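Local structure of Cyp101j2 (Sphingobium yanoikuyae, 5KYO) at residues F172-A177 and V421-L426; L286-A291 and F403-D408; R68-P73 and V85-D90; A41-D46 and H72-T77. The protein is a haem-containing cytochrome P450 monooxygenase that probably hydroxylates the monoterpene ether 1,8-cineole. One frame throughout, in Å; residues are numbered along the deposited sequence. Where two conformers were deposited one is given.

In the fold
The four contacts form two touching pairs at different places in the fold. Interactions 1 and 2 share the antiparallel sheet of strands 169-171, 425-427 and 404-405. Interaction 1 is buried and largely aromatic and aliphatic, with one direct backbone bond, whereas interaction 2, farther from the chain's centre, is partly buried and adds a salt bridge to its packing. Interactions 3 and 4 meet on the mixed sheet around strands 74-77 and 83-86 and share His72 and Pro73. Both are partly buried and combine backbone pairing with arginine chemistry: Arg88 folds back onto its own backbone in interaction 3, while Arg43 stacks on an imidazole in interaction 4.

Interaction 1 of 4, residues F172-A177 and V421-L426; sequences FTHEFA and VKPFVL
Different first torsions bring the rings of Phe172 and Phe424 side by side: Phe172 turns its CG trans to the backbone N (chi1 179°), whereas Phe424 holds its CG between the backbone N and the carbonyl carbon (chi1 56°). The ring planes are almost parallel, 15° apart, but slid so far that they barely overlap, with centroids 5.6 Å apart. Phe172 CD2 meets Phe424 CZ at 3.7 Å, and Phe424 CE2 also lies against Phe172 CB. Leu426 runs alongside Phe172 in the same direction and brings its CD1 to 3.9 Å from Phe172 CD1. Phe283 stacks on the Phe172 ring, and Trp396 meets it at a steep angle. Next to this apolar cluster, Phe172 N donates to Phe424 O at 3.1 Å. Together with the backbone pairing of Leu426 with Cys170, this bond carries the antiparallel pairing of strands 169-171 and 425-427 into the start of helix 172-177. At the more exposed end, Pro423 CG rests 3.8 Å from His174 NE2, while His174 ND1 bonds to Glu178. An alanine at Phe172 would probably open a gap beside Phe424 and Leu426 and leave Phe283 without its stacking partner. The contact thus joins a helix start to a sheet near the C-terminus, about 12 Å from the haem as measured from the Phe172 side chain. Its chemistry implies that buried apolar surface does most of the joining, while the single direct backbone bond continues the register of the Leu426-Cys170 pairing and serves a helix N-H that has no acceptor one turn earlier in its own helix.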
loop_
_atom_site.group_PDB
_atom_site.type_symbol
_atom_site.label_atom_id
_atom_site.label_comp_id
_atom_site.label_asym_id
_atom_site.label_seq_id
_atom_site.Cartn_x
_atom_site.Cartn_y
_atom_site.Cartn_z
ATOM N N PHE A 172 2.317 2.238 18.963
ATOM C CA PHE A 172 2.040 3.185 17.877
ATOM C C PHE A 172 1.087 2.598 16.836
ATOM O O PHE A 172 0.150 3.257 16.391
ATOM C CB PHE A 172 3.338 3.645 17.185
ATOM C CG PHE A 172 3.101 4.602 16.030
ATOM C CD1 PHE A 172 2.942 5.966 16.257
ATOM C CD2 PHE A 172 3.032 4.132 14.720
ATOM C CE1 PHE A 172 2.705 6.858 15.190
ATOM C CE2 PHE A 172 2.788 5.003 13.651
ATOM C CZ PHE A 172 2.627 6.377 13.892
ATOM N N THR A 173 1.317 1.353 16.444
ATOM C CA THR A 173 0.476 0.761 15.409
ATOM C C THR A 173 -0.967 0.604 15.890
ATOM O O THR A 173 -1.881 1.075 15.220
ATOM C CB THR A 173 1.024 -0.599 14.919
ATOM O OG1 THR A 173 2.293 -0.382 14.306
ATOM C CG2 THR A 173 0.092 -1.211 13.876
ATOM N N HIS A 174 -1.191 0.004 17.054
ATOM C CA HIS A 174 -2.572 -0.202 17.498
ATOM C C HIS A 174 -3.266 1.073 17.987
ATOM O O HIS A 174 -4.449 1.289 17.676
ATOM C CB HIS A 174 -2.636 -1.258 18.596
ATOM C CG HIS A 174 -2.004 -2.555 18.209
ATOM N ND1 HIS A 174 -2.030 -3.032 16.916
ATOM C CD2 HIS A 174 -1.303 -3.461 18.930
ATOM C CE1 HIS A 174 -1.388 -4.186 16.863
ATOM N NE2 HIS A 174 -0.936 -4.469 18.072
ATOM N N GLU A 175 -2.545 1.916 18.733
ATOM C CA GLU A 175 -3.172 3.090 19.356
ATOM C C GLU A 175 -3.253 4.320 18.466
ATOM O O GLU A 175 -3.976 5.271 18.787
ATOM C CB GLU A 175 -2.425 3.457 20.665
ATOM C CG GLU A 175 -2.511 2.370 21.752
ATOM C CD GLU A 175 -1.741 2.726 23.030
ATOM O OE1 GLU A 175 -2.071 3.743 23.669
ATOM O OE2 GLU A 175 -0.792 1.989 23.397
ATOM N N PHE A 176 -2.529 4.332 17.351
ATOM C CA PHE A 176 -2.526 5.516 16.486
ATOM C C PHE A 176 -2.774 5.157 15.015
ATOM O O PHE A 176 -3.839 5.506 14.462
ATOM C CB PHE A 176 -1.212 6.311 16.625
ATOM C CG PHE A 176 -1.213 7.599 15.853
ATOM C CD1 PHE A 176 -1.836 8.723 16.365
ATOM C CD2 PHE A 176 -0.661 7.663 14.581
ATOM C CE1 PHE A 176 -1.886 9.902 15.622
ATOM C CE2 PHE A 176 -0.694 8.831 13.848
ATOM C CZ PHE A 176 -1.319 9.956 14.372
ATOM N N ALA A 177 -1.806 4.472 14.398
ATOM C CA ALA A 177 -1.802 4.247 12.954
ATOM C C ALA A 177 -3.076 3.553 12.515
ATOM O O ALA A 177 -3.682 3.968 11.558
ATOM C CB ALA A 177 -0.571 3.427 12.524
ATOM N N VAL A 421 6.695 -3.025 9.792
ATOM C CA VAL A 421 7.409 -3.153 11.056
ATOM C C VAL A 421 6.381 -3.747 12.017
ATOM O O VAL A 421 5.259 -3.247 12.114
ATOM C CB VAL A 421 7.920 -1.774 11.601
ATOM C CG1 VAL A 421 8.751 -1.951 12.860
ATOM C CG2 VAL A 421 8.669 -0.986 10.542
ATOM N N LYS A 422 6.724 -4.838 12.681
ATOM C CA LYS A 422 5.849 -5.421 13.689
ATOM C C LYS A 422 5.630 -4.407 14.827
ATOM O O LYS A 422 6.515 -3.548 15.082
ATOM C CB LYS A 422 6.437 -6.736 14.215
ATOM C CG LYS A 422 6.628 -7.791 13.133
ATOM C CD LYS A 422 6.995 -9.131 13.728
ATOM C CE LYS A 422 7.199 -10.214 12.664
ATOM N NZ LYS A 422 8.022 -11.327 13.227
ATOM N N PRO A 423 4.457 -4.485 15.492
ATOM C CA PRO A 423 4.009 -3.492 16.478
ATOM C C PRO A 423 5.096 -3.068 17.452
ATOM O O PRO A 423 5.761 -3.910 18.051
ATOM C CB PRO A 423 2.872 -4.213 17.205
ATOM C CG PRO A 423 2.257 -5.062 16.136
ATOM C CD PRO A 423 3.406 -5.499 15.236
ATOM N N PHE A 424 5.288 -1.764 17.592
ATOM C CA PHE A 424 6.351 -1.272 18.470
ATOM C C PHE A 424 5.806 -0.235 19.440
ATOM O O PHE A 424 4.758 0.357 19.214
ATOM C CB PHE A 424 7.500 -0.686 17.644
ATOM C CG PHE A 424 7.074 0.409 16.695
ATOM C CD1 PHE A 424 6.605 0.106 15.418
ATOM C CD2 PHE A 424 7.140 1.746 17.079
ATOM C CE1 PHE A 424 6.208 1.123 14.544
ATOM C CE2 PHE A 424 6.763 2.764 16.211
ATOM C CZ PHE A 424 6.283 2.450 14.944
ATOM N N VAL A 425 6.538 -0.018 20.523
ATOM C CA VAL A 425 6.121 0.908 21.552
ATOM C C VAL A 425 7.050 2.119 21.522
ATOM O O VAL A 425 8.290 1.976 21.441
ATOM C CB VAL A 425 6.139 0.220 22.943
ATOM C CG1 VAL A 425 6.007 1.227 24.077
ATOM C CG2 VAL A 425 5.023 -0.832 23.017
ATOM N N LEU A 426 6.445 3.302 21.558
ATOM C CA LEU A 426 7.183 4.557 21.649
ATOM C C LEU A 426 7.067 5.108 23.055
ATOM O O LEU A 426 6.088 4.858 23.728
ATOM C CB LEU A 426 6.653 5.588 20.657
ATOM C CG LEU A 426 6.768 5.302 19.159
ATOM C CD1 LEU A 426 6.195 6.472 18.352
ATOM C CD2 LEU A 426 8.230 5.033 18.788
HETATM O O HOH W 1 2.954 -2.747 12.981
#

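Interaction 2 of 4, residues L286-A291 and F403-D408; sequences LAKDHA and FRIEDD
Lys288 NZ and Asp408 OD1 form a salt bridge at 3.0 Å, tying the C-terminal end of helix 273-288, the second half of the long central helix of the P450 fold, to the turn after strand 404-405. The ammonium approaches the oxygen from above the carboxylate plane, 64° out of it. It also makes a weak bond to Asp408 O at 3.3 Å and a further hydrogen bond to Ala409 O, so one charged group grips both the side chain and the backbone of this turn. A bend at chi2 (-73°) takes the lysine chain across Ile405 at about a right angle, with Lys288 CE 3.8 Å from Ile405 CG1. A water cements the same corner, donating to Ala287 O and to Asp408 OD1 and accepting from Ile405 N. The turn is held internally by Asp408 N bonding to Ile405 O. Deeper in, the two backbones come close, with the CA atoms of Ala287 and Arg404 4.2 Å apart. The small side chain of Ala287 is consistent with so close an approach, and its CB packs on Ile405 CD1 at 3.6 Å. Leu426 of the central strand 425-427 touches Ala287, Phe403 and Ile405. At the inner end the Phe403 ring, which meets Trp396 edge-to-face, brings its CZ to 4.0 Å from Leu286 CB.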
loop_
_atom_site.group_PDB
_atom_site.type_symbol
_atom_site.label_atom_id
_atom_site.label_comp_id
_atom_site.label_asym_id
_atom_site.label_seq_id
_atom_site.Cartn_x
_atom_site.Cartn_y
_atom_site.Cartn_z
ATOM N N LEU A 286 11.966 7.461 12.634
ATOM C CA LEU A 286 12.138 8.678 13.391
ATOM C C LEU A 286 12.592 8.343 14.793
ATOM O O LEU A 286 13.408 9.064 15.391
ATOM C CB LEU A 286 10.826 9.478 13.427
ATOM C CG LEU A 286 10.397 10.177 12.135
ATOM C CD1 LEU A 286 8.942 10.644 12.186
ATOM C CD2 LEU A 286 11.361 11.353 11.846
ATOM N N ALA A 287 12.059 7.253 15.325
ATOM C CA ALA A 287 12.393 6.836 16.676
ATOM C C ALA A 287 13.881 6.476 16.801
ATOM O O ALA A 287 14.501 6.672 17.855
ATOM C CB ALA A 287 11.522 5.659 17.082
ATOM N N LYS A 288 14.453 5.951 15.723
ATOM C CA LYS A 288 15.855 5.527 15.738
ATOM C C LYS A 288 16.834 6.597 15.257
ATOM O O LYS A 288 17.974 6.686 15.738
ATOM C CB LYS A 288 16.036 4.279 14.878
ATOM C CG LYS A 288 15.370 3.038 15.437
ATOM C CD LYS A 288 16.113 2.506 16.646
ATOM C CE LYS A 288 15.537 1.177 17.080
ATOM N NZ LYS A 288 16.277 0.538 18.196
ATOM N N ASP A 289 16.398 7.395 14.295
ATOM C CA ASP A 289 17.261 8.373 13.627
ATOM C C ASP A 289 17.152 9.696 14.399
ATOM O O ASP A 289 16.365 10.566 14.051
ATOM C CB ASP A 289 16.830 8.500 12.143
ATOM C CG ASP A 289 17.758 9.372 11.315
ATOM O OD1 ASP A 289 18.547 10.149 11.902
ATOM O OD2 ASP A 289 17.689 9.296 10.062
ATOM N N HIS A 290 17.900 9.830 15.490
ATOM C CA HIS A 290 17.688 10.997 16.339
ATOM C C HIS A 290 18.123 12.273 15.636
ATOM O O HIS A 290 17.530 13.306 15.854
ATOM C CB HIS A 290 18.398 10.853 17.689
ATOM C CG HIS A 290 19.829 10.443 17.596
ATOM N ND1 HIS A 290 20.215 9.132 17.418
ATOM C CD2 HIS A 290 20.968 11.164 17.706
ATOM C CE1 HIS A 290 21.536 9.069 17.402
ATOM N NE2 HIS A 290 22.014 10.288 17.573
ATOM N N ALA A 291 19.120 12.192 14.758
ATOM C CA ALA A 291 19.525 13.359 13.966
ATOM C C ALA A 291 18.352 13.935 13.184
ATOM O O ALA A 291 18.120 15.143 13.194
ATOM C CB ALA A 291 20.653 12.993 13.021
ATOM N N PHE A 403 11.000 11.474 21.246
ATOM C CA PHE A 403 10.505 10.158 21.572
ATOM C C PHE A 403 11.503 9.137 21.053
ATOM O O PHE A 403 12.403 9.493 20.305
ATOM C CB PHE A 403 9.120 9.931 20.942
ATOM C CG PHE A 403 9.076 10.225 19.463
ATOM C CD1 PHE A 403 8.945 11.524 19.003
ATOM C CD2 PHE A 403 9.179 9.192 18.536
ATOM C CE1 PHE A 403 8.920 11.793 17.654
ATOM C CE2 PHE A 403 9.136 9.455 17.179
ATOM C CZ PHE A 403 9.014 10.751 16.735
ATOM N N ARG A 404 11.307 7.878 21.419
ATOM C CA ARG A 404 12.134 6.805 20.885
ATOM C C ARG A 404 11.445 5.470 21.111
ATOM O O ARG A 404 10.441 5.406 21.799
ATOM C CB ARG A 404 13.508 6.807 21.554
ATOM C CG ARG A 404 13.443 6.364 23.006
ATOM C CD ARG A 404 14.818 6.028 23.560
ATOM N NE ARG A 404 14.720 5.236 24.788
ATOM C CZ ARG A 404 15.768 4.781 25.473
ATOM N NH1 ARG A 404 16.993 5.058 25.052
ATOM N NH2 ARG A 404 15.589 4.067 26.584
ATOM N N ILE A 405 11.980 4.402 20.535
ATOM C CA ILE A 405 11.459 3.069 20.829
ATOM C C ILE A 405 11.642 2.785 22.306
ATOM O O ILE A 405 12.697 3.096 22.847
ATOM C CB ILE A 405 12.185 1.968 20.015
ATOM C CG1 ILE A 405 12.153 2.287 18.516
ATOM C CG2 ILE A 405 11.549 0.604 20.310
ATOM C CD1 ILE A 405 10.765 2.266 17.916
ATOM N N GLU A 406 10.643 2.202 22.965
ATOM C CA GLU A 406 10.790 1.913 24.386
ATOM C C GLU A 406 11.985 1.001 24.585
ATOM O O GLU A 406 12.145 0.016 23.860
ATOM C CB GLU A 406 9.537 1.281 24.978
ATOM C CG GLU A 406 9.628 1.047 26.495
ATOM C CD GLU A 406 8.262 0.779 27.117
ATOM O OE1 GLU A 406 7.673 -0.277 26.833
ATOM O OE2 GLU A 406 7.767 1.629 27.879
ATOM N N ASP A 407 12.828 1.391 25.542
ATOM C CA ASP A 407 14.052 0.695 25.911
ATOM C C ASP A 407 14.991 0.562 24.721
ATOM O O ASP A 407 15.921 -0.257 24.731
ATOM C CB ASP A 407 13.699 -0.663 26.520
ATOM C CG ASP A 407 12.869 -0.524 27.800
ATOM O OD1 ASP A 407 13.184 0.377 28.609
ATOM O OD2 ASP A 407 11.905 -1.292 28.001
ATOM N N ASP A 408 14.757 1.411 23.717
ATOM C CA ASP A 408 15.436 1.358 22.417
ATOM C C ASP A 408 15.516 -0.063 21.862
ATOM O O ASP A 408 16.552 -0.471 21.317
ATOM C CB ASP A 408 16.842 1.969 22.521
ATOM C CG ASP A 408 17.430 2.325 21.159
ATOM O OD1 ASP A 408 16.655 2.674 20.236
ATOM O OD2 ASP A 408 18.673 2.268 21.015
HETATM O O HOH W 2 14.728 4.212 19.428
#

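Interaction 3 of 4, residues R68-P73 and V85-D90; sequences RQAPHP and VALRSD
Arg88 crosses Pro73 obliquely, laying its aliphatic CG 3.7 Å from Pro73 CB. A bend at chi2 (-70°) then folds the chain back over its own backbone, where Arg88 NH1 donates to Leu87 O at 2.9 Å. That bond lies in the guanidinium plane, but the donor stands above the carbonyl plane of Leu87, 63° out of it. Arg88 NH1 also makes a weak bond to Met67 O near the end of helix 59-69. The edge of the guanidinium faces Ala70 O, with Arg88 NH2 3.6 Å away, too long to count as a bond. Leu87 points toward the other segment and sets its CD1 against Ala70 CB at 3.6 Å, next to Met75, which touches both residues. Beside these side-chain contacts the backbones join directly: Leu87 N donates to Pro73 O at 2.7 Å. With an alanine in place of Arg88, Leu87 O would probably be left without this donor and the Pro73 ring less covered on that side. The Leu87-Pro73 bond follows the Val85-Met75 pair, so it extends the antiparallel pairing of strands 74-77 and 83-86 past the ends of both strands. The contact thereby closes the corner where helix 59-69 runs into the first of these strands and the second runs into helix 89-97, whose Leu91 touches Pro73.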
loop_
_atom_site.group_PDB
_atom_site.type_symbol
_atom_site.label_atom_id
_atom_site.label_comp_id
_atom_site.label_asym_id
_atom_site.label_seq_id
_atom_site.Cartn_x
_atom_site.Cartn_y
_atom_site.Cartn_z
ATOM N N ARG A 68 20.912 -8.996 -4.351
ATOM C CA ARG A 68 22.349 -9.059 -4.590
ATOM C C ARG A 68 22.824 -10.495 -4.818
ATOM O O ARG A 68 23.764 -10.736 -5.582
ATOM C CB ARG A 68 23.096 -8.419 -3.413
ATOM C CG ARG A 68 24.597 -8.322 -3.584
ATOM C CD ARG A 68 25.231 -7.684 -2.359
ATOM N N GLN A 69 22.169 -11.449 -4.166
ATOM C CA GLN A 69 22.561 -12.857 -4.276
ATOM C C GLN A 69 21.989 -13.551 -5.520
ATOM O O GLN A 69 22.444 -14.632 -5.903
ATOM C CB GLN A 69 22.130 -13.617 -3.018
ATOM N N ALA A 70 21.005 -12.925 -6.158
ATOM C CA ALA A 70 20.309 -13.547 -7.286
ATOM C C ALA A 70 21.098 -13.515 -8.592
ATOM O O ALA A 70 21.410 -12.440 -9.108
ATOM C CB ALA A 70 18.958 -12.881 -7.489
ATOM N N PRO A 71 21.390 -14.709 -9.147
ATOM C CA PRO A 71 22.126 -14.933 -10.403
ATOM C C PRO A 71 21.496 -14.277 -11.633
ATOM O O PRO A 71 22.197 -14.045 -12.620
ATOM C CB PRO A 71 22.103 -16.458 -10.558
ATOM C CG PRO A 71 21.885 -16.978 -9.191
ATOM C CD PRO A 71 21.034 -15.977 -8.489
ATOM N N HIS A 72 20.194 -14.004 -11.582
ATOM C CA HIS A 72 19.498 -13.342 -12.682
ATOM C C HIS A 72 18.518 -12.289 -12.167
ATOM O O HIS A 72 18.025 -12.400 -11.048
ATOM C CB HIS A 72 18.746 -14.363 -13.537
ATOM C CG HIS A 72 19.619 -15.434 -14.107
ATOM N ND1 HIS A 72 20.183 -15.344 -15.361
ATOM C CD2 HIS A 72 20.028 -16.619 -13.595
ATOM C CE1 HIS A 72 20.901 -16.428 -15.597
ATOM N NE2 HIS A 72 20.824 -17.217 -14.541
ATOM N N PRO A 73 18.242 -11.263 -12.987
ATOM C CA PRO A 73 17.208 -10.265 -12.692
ATOM C C PRO A 73 15.827 -10.894 -12.502
ATOM O O PRO A 73 14.989 -10.345 -11.786
ATOM C CB PRO A 73 17.223 -9.370 -13.932
ATOM C CG PRO A 73 18.595 -9.499 -14.468
ATOM C CD PRO A 73 18.997 -10.919 -14.204
ATOM N N VAL A 85 9.948 -13.732 -10.037
ATOM C CA VAL A 85 10.117 -12.488 -9.292
ATOM C C VAL A 85 11.107 -11.561 -9.999
ATOM O O VAL A 85 12.261 -11.934 -10.249
ATOM C CB VAL A 85 10.608 -12.736 -7.843
ATOM C CG1 VAL A 85 10.608 -11.420 -7.052
ATOM C CG2 VAL A 85 9.757 -13.779 -7.131
ATOM N N ALA A 86 10.650 -10.358 -10.333
ATOM C CA ALA A 86 11.532 -9.345 -10.905
ATOM C C ALA A 86 12.361 -8.712 -9.790
ATOM O O ALA A 86 11.807 -8.147 -8.828
ATOM C CB ALA A 86 10.748 -8.296 -11.647
ATOM N N LEU A 87 13.683 -8.821 -9.923
ATOM C CA LEU A 87 14.602 -8.413 -8.861
ATOM C C LEU A 87 15.503 -7.230 -9.220
ATOM O O LEU A 87 16.459 -6.922 -8.494
ATOM C CB LEU A 87 15.463 -9.606 -8.449
ATOM C CG LEU A 87 14.661 -10.694 -7.725
ATOM C CD1 LEU A 87 15.524 -11.876 -7.384
ATOM C CD2 LEU A 87 14.023 -10.135 -6.459
ATOM N N ARG A 88 15.212 -6.575 -10.334
ATOM C CA ARG A 88 15.901 -5.333 -10.692
ATOM C C ARG A 88 14.886 -4.228 -10.964
ATOM O O ARG A 88 13.720 -4.507 -11.273
ATOM C CB ARG A 88 16.806 -5.529 -11.910
ATOM C CG ARG A 88 17.920 -6.545 -11.719
ATOM C CD ARG A 88 18.988 -6.058 -10.750
ATOM N NE ARG A 88 20.072 -7.031 -10.617
ATOM C CZ ARG A 88 20.050 -8.071 -9.790
ATOM N NH1 ARG A 88 19.002 -8.283 -9.004
ATOM N NH2 ARG A 88 21.082 -8.900 -9.742
ATOM N N SER A 89 15.330 -2.976 -10.869
ATOM C CA SER A 89 14.413 -1.835 -10.943
ATOM C C SER A 89 13.693 -1.729 -12.288
ATOM O O SER A 89 12.460 -1.760 -12.353
ATOM C CB SER A 89 15.161 -0.530 -10.662
ATOM O OG SER A 89 14.336 0.595 -10.930
ATOM N N ASP A 90 14.468 -1.601 -13.360
ATOM C CA ASP A 90 13.896 -1.394 -14.687
ATOM C C ASP A 90 12.948 -2.531 -15.056
ATOM O O ASP A 90 11.893 -2.312 -15.645
ATOM C CB ASP A 90 15.008 -1.256 -15.730
ATOM C CG ASP A 90 15.810 0.018 -15.556
ATOM O OD1 ASP A 90 15.300 1.097 -15.920
ATOM O OD2 ASP A 90 16.947 -0.057 -15.047
#

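Interaction 4 of 4, residues A41-D46 and H72-T77; sequences ADRVFD and HPLMWT
Arg43 crosses over His72 at about a right angle and ends beside Leu74 O, and nearly every atom of its side chain meets something. CB faces the sulfur of Met75, and CG lies 3.8 Å from His72 CD2. A bend at chi2 (-140°) directs the chain over the imidazole, so that Arg43 CD sits above the ring face and also 3.1 Å from Leu74 O. NE follows at 3.6 Å from His72 CG, and the guanidinium then lies flat on the imidazole, the planes only 6° apart. At the tip NH1 makes a weak bond to Leu74 O, while NH2 is held by Glu330 O. The stacked imidazole is fixed in its turn: His72 NE2 donates to Asp42 OD2 at 3.0 Å in a nearly straight bond, in the ring plane but from above the carboxylate plane. With an acceptor in its plane and a cation stacked on its face, the ring probably has its rotation set by both.

Beyond the arginine the backbones form a single parallel bridge at Val44 and Trp76, made by Trp76 N to Arg43 O (2.7 Å) and Phe45 N to Trp76 O (3.0 Å). Phe45 presents one ring face to Met75 CB, 3.7 Å from the ring centroid, while Met75 CE curls back to 3.3 Å from Arg43 O.

The loop 41-46, ahead of helix 59-69, thus lines the outer edge of strand 74-77, whose other edge pairs with strand 83-86. Phe45 reaches over to Val85 of that second strand, and Arg43 and Leu74 both touch Val332 of strand 332-334.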
loop_
_atom_site.group_PDB
_atom_site.type_symbol
_atom_site.label_atom_id
_atom_site.label_comp_id
_atom_site.label_asym_id
_atom_site.label_seq_id
_atom_site.Cartn_x
_atom_site.Cartn_y
_atom_site.Cartn_z
ATOM N N ALA A 41 16.721 -24.500 -13.610
ATOM C CA ALA A 41 17.040 -24.635 -12.195
ATOM C C ALA A 41 18.086 -23.602 -11.779
ATOM O O ALA A 41 18.338 -23.398 -10.594
ATOM C CB ALA A 41 17.524 -26.046 -11.895
ATOM N N ASP A 42 18.690 -22.957 -12.771
ATOM C CA ASP A 42 19.631 -21.872 -12.540
ATOM C C ASP A 42 18.922 -20.628 -11.991
ATOM O O ASP A 42 19.558 -19.747 -11.412
ATOM C CB ASP A 42 20.365 -21.530 -13.837
ATOM C CG ASP A 42 21.558 -20.619 -13.613
ATOM O OD1 ASP A 42 22.043 -20.542 -12.464
ATOM O OD2 ASP A 42 22.021 -19.993 -14.593
ATOM N N ARG A 43 17.606 -20.557 -12.173
ATOM C CA ARG A 43 16.843 -19.395 -11.711
ATOM C C ARG A 43 15.986 -19.685 -10.481
ATOM O O ARG A 43 15.147 -18.872 -10.097
ATOM C CB ARG A 43 15.963 -18.862 -12.842
ATOM C CG ARG A 43 16.761 -18.541 -14.097
ATOM C CD ARG A 43 16.273 -17.274 -14.759
ATOM N NE ARG A 43 16.952 -17.021 -16.027
ATOM C CZ ARG A 43 16.772 -15.928 -16.756
ATOM N NH1 ARG A 43 15.942 -14.985 -16.337
ATOM N NH2 ARG A 43 17.425 -15.769 -17.899
ATOM N N VAL A 44 16.213 -20.835 -9.854
ATOM C CA VAL A 44 15.485 -21.232 -8.647
ATOM C C VAL A 44 16.047 -20.583 -7.367
ATOM O O VAL A 44 17.270 -20.553 -7.176
ATOM C CB VAL A 44 15.506 -22.765 -8.503
ATOM C CG1 VAL A 44 14.854 -23.196 -7.204
ATOM C CG2 VAL A 44 14.803 -23.392 -9.688
ATOM N N PHE A 45 15.159 -20.066 -6.506
ATOM C CA PHE A 45 15.557 -19.423 -5.250
ATOM C C PHE A 45 14.429 -19.520 -4.215
ATOM O O PHE A 45 13.277 -19.758 -4.572
ATOM C CB PHE A 45 16.024 -17.975 -5.536
ATOM C CG PHE A 45 14.920 -16.951 -5.639
ATOM C CD1 PHE A 45 14.977 -15.759 -4.916
ATOM C CD2 PHE A 45 13.816 -17.190 -6.438
ATOM C CE1 PHE A 45 13.987 -14.822 -5.030
ATOM C CE2 PHE A 45 12.830 -16.259 -6.545
ATOM C CZ PHE A 45 12.903 -15.075 -5.840
ATOM N N ASP A 46 14.790 -19.413 -2.938
ATOM C CA ASP A 46 13.905 -19.766 -1.825
ATOM C C ASP A 46 13.194 -18.546 -1.267
ATOM O O ASP A 46 13.584 -17.991 -0.234
ATOM C CB ASP A 46 14.715 -20.490 -0.735
ATOM C CG ASP A 46 13.855 -20.977 0.433
ATOM O OD1 ASP A 46 12.609 -20.902 0.348
ATOM O OD2 ASP A 46 14.429 -21.460 1.437
ATOM N N HIS A 72 20.194 -14.004 -11.582
ATOM C CA HIS A 72 19.498 -13.342 -12.682
ATOM C C HIS A 72 18.518 -12.289 -12.167
ATOM O O HIS A 72 18.025 -12.400 -11.048
ATOM C CB HIS A 72 18.746 -14.363 -13.537
ATOM C CG HIS A 72 19.619 -15.434 -14.107
ATOM N ND1 HIS A 72 20.183 -15.344 -15.361
ATOM C CD2 HIS A 72 20.028 -16.619 -13.595
ATOM C CE1 HIS A 72 20.901 -16.428 -15.597
ATOM N NE2 HIS A 72 20.824 -17.217 -14.541
ATOM N N PRO A 73 18.242 -11.263 -12.987
ATOM C CA PRO A 73 17.208 -10.265 -12.692
ATOM C C PRO A 73 15.827 -10.894 -12.502
ATOM O O PRO A 73 14.989 -10.345 -11.786
ATOM C CB PRO A 73 17.223 -9.370 -13.932
ATOM C CG PRO A 73 18.595 -9.499 -14.468
ATOM C CD PRO A 73 18.997 -10.919 -14.204
ATOM N N LEU A 74 15.591 -12.033 -13.145
ATOM C CA LEU A 74 14.310 -12.711 -13.018
ATOM C C LEU A 74 14.532 -14.099 -12.461
ATOM O O LEU A 74 15.091 -14.957 -13.137
ATOM C CB LEU A 74 13.587 -12.782 -14.370
ATOM C CG LEU A 74 12.123 -13.242 -14.346
ATOM C CD1 LEU A 74 11.206 -12.107 -13.921
ATOM C CD2 LEU A 74 11.666 -13.799 -15.692
ATOM N N MET A 75 14.100 -14.319 -11.226
ATOM C CA MET A 75 14.220 -15.632 -10.593
ATOM C C MET A 75 12.844 -16.272 -10.428
ATOM O O MET A 75 11.819 -15.643 -10.705
ATOM C CB MET A 75 14.921 -15.518 -9.227
ATOM C CG MET A 75 16.344 -14.978 -9.291
ATOM S SD MET A 75 17.502 -16.146 -10.068
ATOM C CE MET A 75 17.708 -17.304 -8.728
ATOM N N TRP A 76 12.829 -17.519 -9.959
ATOM C CA TRP A 76 11.599 -18.291 -9.811
ATOM C C TRP A 76 11.623 -19.039 -8.486
ATOM O O TRP A 76 12.643 -19.620 -8.111
ATOM C CB TRP A 76 11.434 -19.271 -10.979
ATOM C CG TRP A 76 10.155 -20.055 -10.978
ATOM C CD1 TRP A 76 9.004 -19.748 -11.650
ATOM C CD2 TRP A 76 9.900 -21.290 -10.294
ATOM N NE1 TRP A 76 8.050 -20.703 -11.413
ATOM C CE2 TRP A 76 8.573 -21.661 -10.584
ATOM C CE3 TRP A 76 10.662 -22.112 -9.457
ATOM C CZ2 TRP A 76 7.989 -22.816 -10.068
ATOM C CZ3 TRP A 76 10.082 -23.259 -8.941
ATOM C CH2 TRP A 76 8.759 -23.607 -9.257
ATOM N N THR A 77 10.503 -19.004 -7.771
ATOM C CA THR A 77 10.395 -19.613 -6.445
ATOM C C THR A 77 9.282 -20.655 -6.446
ATOM O O THR A 77 8.217 -20.430 -7.020
ATOM C CB THR A 77 10.120 -18.544 -5.335
ATOM O OG1 THR A 77 9.875 -19.181 -4.067
ATOM C CG2 THR A 77 8.919 -17.676 -5.706
HETATM O O HOH W 3 16.803 -12.329 -16.178
#